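Local structure of peptide synthase (Silicibacter pomeroyi DSS-3, 2QTP) at residues E37-G42 / L48-D53. The protein is of unknown function but, as a DUF1185 family member with a variant chorismate mutase fold, may take part in amino-acid metabolism. Sequence-based numbering, arbitrary orientation.
Sequences ENPFAG and LTELMD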
loop_
_atom_site.group_PDB
_atom_site.type_symbol
_atom_site.label_atom_id
_atom_site.label_comp_id
_atom_site.label_asym_id
_atom_site.label_seq_id
_atom_site.Cartn_x
_atom_site.Cartn_y
_atom_site.Cartn_z
ATOM N N GLU A 37 9.092 5.908 -9.415
ATOM C CA GLU A 37 9.248 5.768 -10.849
ATOM C C GLU A 37 9.343 4.283 -11.188
ATOM O O GLU A 37 10.021 3.528 -10.498
ATOM C CB GLU A 37 10.503 6.516 -11.325
ATOM C CG GLU A 37 10.777 6.392 -12.843
ATOM C CD GLU A 37 12.084 7.075 -13.286
ATOM O OE1 GLU A 37 12.156 8.327 -13.203
ATOM O OE2 GLU A 37 13.022 6.350 -13.713
ATOM N N ASN A 38 8.612 3.855 -12.215
ATOM C CA ASN A 38 8.659 2.475 -12.685
ATOM C C ASN A 38 9.833 2.399 -13.644
ATOM O O ASN A 38 9.808 3.057 -14.686
ATOM C CB ASN A 38 7.330 2.151 -13.373
ATOM C CG ASN A 38 7.242 0.769 -13.923
ATOM O OD1 ASN A 38 8.186 -0.032 -13.855
ATOM N ND2 ASN A 38 6.083 0.484 -14.566
ATOM N N PRO A 39 10.893 1.639 -13.294
ATOM C CA PRO A 39 12.024 1.565 -14.243
ATOM C C PRO A 39 11.672 0.895 -15.588
ATOM O O PRO A 39 12.378 1.083 -16.563
ATOM C CB PRO A 39 13.071 0.727 -13.465
ATOM C CG PRO A 39 12.248 -0.141 -12.579
ATOM C CD PRO A 39 11.145 0.807 -12.100
ATOM N N PHE A 40 10.562 0.167 -15.637
ATOM C CA PHE A 40 10.141 -0.535 -16.824
ATOM C C PHE A 40 9.000 0.150 -17.559
ATOM O O PHE A 40 8.395 -0.454 -18.412
ATOM C CB PHE A 40 9.765 -1.976 -16.453
ATOM C CG PHE A 40 10.855 -2.710 -15.664
ATOM C CD1 PHE A 40 12.177 -2.592 -16.018
ATOM C CD2 PHE A 40 10.533 -3.539 -14.600
ATOM C CE1 PHE A 40 13.165 -3.261 -15.317
ATOM C CE2 PHE A 40 11.524 -4.196 -13.886
ATOM C CZ PHE A 40 12.831 -4.055 -14.255
ATOM N N ALA A 41 8.697 1.397 -17.206
ATOM C CA ALA A 41 7.680 2.159 -17.892
ATOM C C ALA A 41 8.096 2.325 -19.351
ATOM O O ALA A 41 9.243 2.650 -19.634
ATOM C CB ALA A 41 7.442 3.558 -17.220
ATOM N N GLY A 42 7.159 2.094 -20.267
ATOM C CA GLY A 42 7.417 2.192 -21.713
ATOM C C GLY A 42 8.198 1.051 -22.306
ATOM O O GLY A 42 8.551 1.081 -23.473
ATOM N N LEU A 48 12.147 -9.018 -13.839
ATOM C CA LEU A 48 11.621 -7.955 -12.980
ATOM C C LEU A 48 12.320 -7.895 -11.624
ATOM O O LEU A 48 11.800 -7.315 -10.700
ATOM C CB LEU A 48 10.108 -8.164 -12.807
ATOM C CG LEU A 48 9.322 -8.271 -14.116
ATOM C CD1 LEU A 48 7.826 -8.659 -13.919
ATOM C CD2 LEU A 48 9.424 -6.916 -14.879
ATOM N N THR A 49 13.494 -8.513 -11.512
ATOM C CA THR A 49 14.273 -8.537 -10.283
ATOM C C THR A 49 14.328 -7.160 -9.629
ATOM O O THR A 49 14.120 -7.026 -8.423
ATOM C CB THR A 49 15.703 -9.059 -10.595
ATOM O OG1 THR A 49 15.604 -10.419 -11.020
ATOM C CG2 THR A 49 16.684 -8.959 -9.386
ATOM N N GLU A 50 14.602 -6.140 -10.433
ATOM C CA GLU A 50 14.800 -4.803 -9.918
ATOM C C GLU A 50 13.549 -4.315 -9.168
ATOM O O GLU A 50 13.665 -3.678 -8.126
ATOM C CB GLU A 50 15.172 -3.849 -11.067
ATOM C CG GLU A 50 15.574 -2.455 -10.594
ATOM C CD GLU A 50 15.732 -1.413 -11.711
ATOM O OE1 GLU A 50 16.007 -1.771 -12.889
ATOM O OE2 GLU A 50 15.582 -0.218 -11.360
ATOM N N LEU A 51 12.359 -4.641 -9.666
ATOM C CA LEU A 51 11.143 -4.273 -8.941
ATOM C C LEU A 51 10.900 -5.121 -7.683
ATOM O O LEU A 51 10.306 -4.612 -6.754
ATOM C CB LEU A 51 9.903 -4.273 -9.835
ATOM C CG LEU A 51 9.673 -3.049 -10.734
ATOM C CD1 LEU A 51 8.432 -3.260 -11.582
ATOM C CD2 LEU A 51 9.554 -1.752 -9.980
HETATM N N MSE A 52 11.327 -6.399 -7.663
HETATM C CA MSE A 52 11.177 -7.235 -6.484
HETATM C C MSE A 52 12.089 -6.735 -5.374
HETATM O O MSE A 52 11.672 -6.675 -4.218
HETATM C CB MSE A 52 11.475 -8.718 -6.771
HETATM C CG MSE A 52 10.603 -9.372 -7.856
HETATM SE SE MSE A 52 10.795 -11.250 -8.002
HETATM C CE MSE A 52 9.468 -11.438 -9.431
ATOM N N ASP A 53 13.330 -6.397 -5.722
ATOM C CA ASP A 53 14.278 -5.845 -4.750
ATOM C C ASP A 53 13.769 -4.517 -4.211
ATOM O O ASP A 53 13.803 -4.295 -3.018
ATOM C CB ASP A 53 15.658 -5.661 -5.368
ATOM C CG ASP A 53 16.340 -6.976 -5.706
ATOM O OD1 ASP A 53 15.967 -8.043 -5.175
ATOM O OD2 ASP A 53 17.257 -6.927 -6.533
#
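Phe40 reaches from the loop after strand 21-37 to the start of helix 49-70, where the N-cap residue Leu48 and, in the first turn, Glu50 and Leu51 meet its ring. The loop belongs to a strand-to-helix connection in this variant of the Bacillus chorismate mutase fold, and it turns through a type I beta turn from Asn38 to Ala41. Phe40 CD2 meets two leucine methyls, Leu48 CD2 at 3.6 Å and Leu51 CD1 at 3.7 Å; Leu51 runs past the ring in the reverse direction, while Leu48 comes in at a slant. At the far end of the ring, Phe40 CZ lies 4.0 Å from Glu50 CB, and the Glu50 carboxylate plane stands 75° from that of the ring. Glu50 stretches back along Pro39, its chain extended and its CG anti to the backbone N (chi1 -173°), bringing Glu50 OE2 to 3.4 Å from Pro39 CB. Pro39 also presents CD to Leu51 CD2 at 3.7 Å and sets its CG over one face of the Phe40 ring. Outside the two segments, Leu51 also touches Ile163 of strand 162-171 and His94 of helix 92-98; His94 ND1 is hydrogen-bonded to Asn38 ND2. The other end of that amide closes an Asx turn: Phe40 N donates to Asn38 OD1 at 3.0 Å, approaching from above the carbonyl plane, 55° out of it.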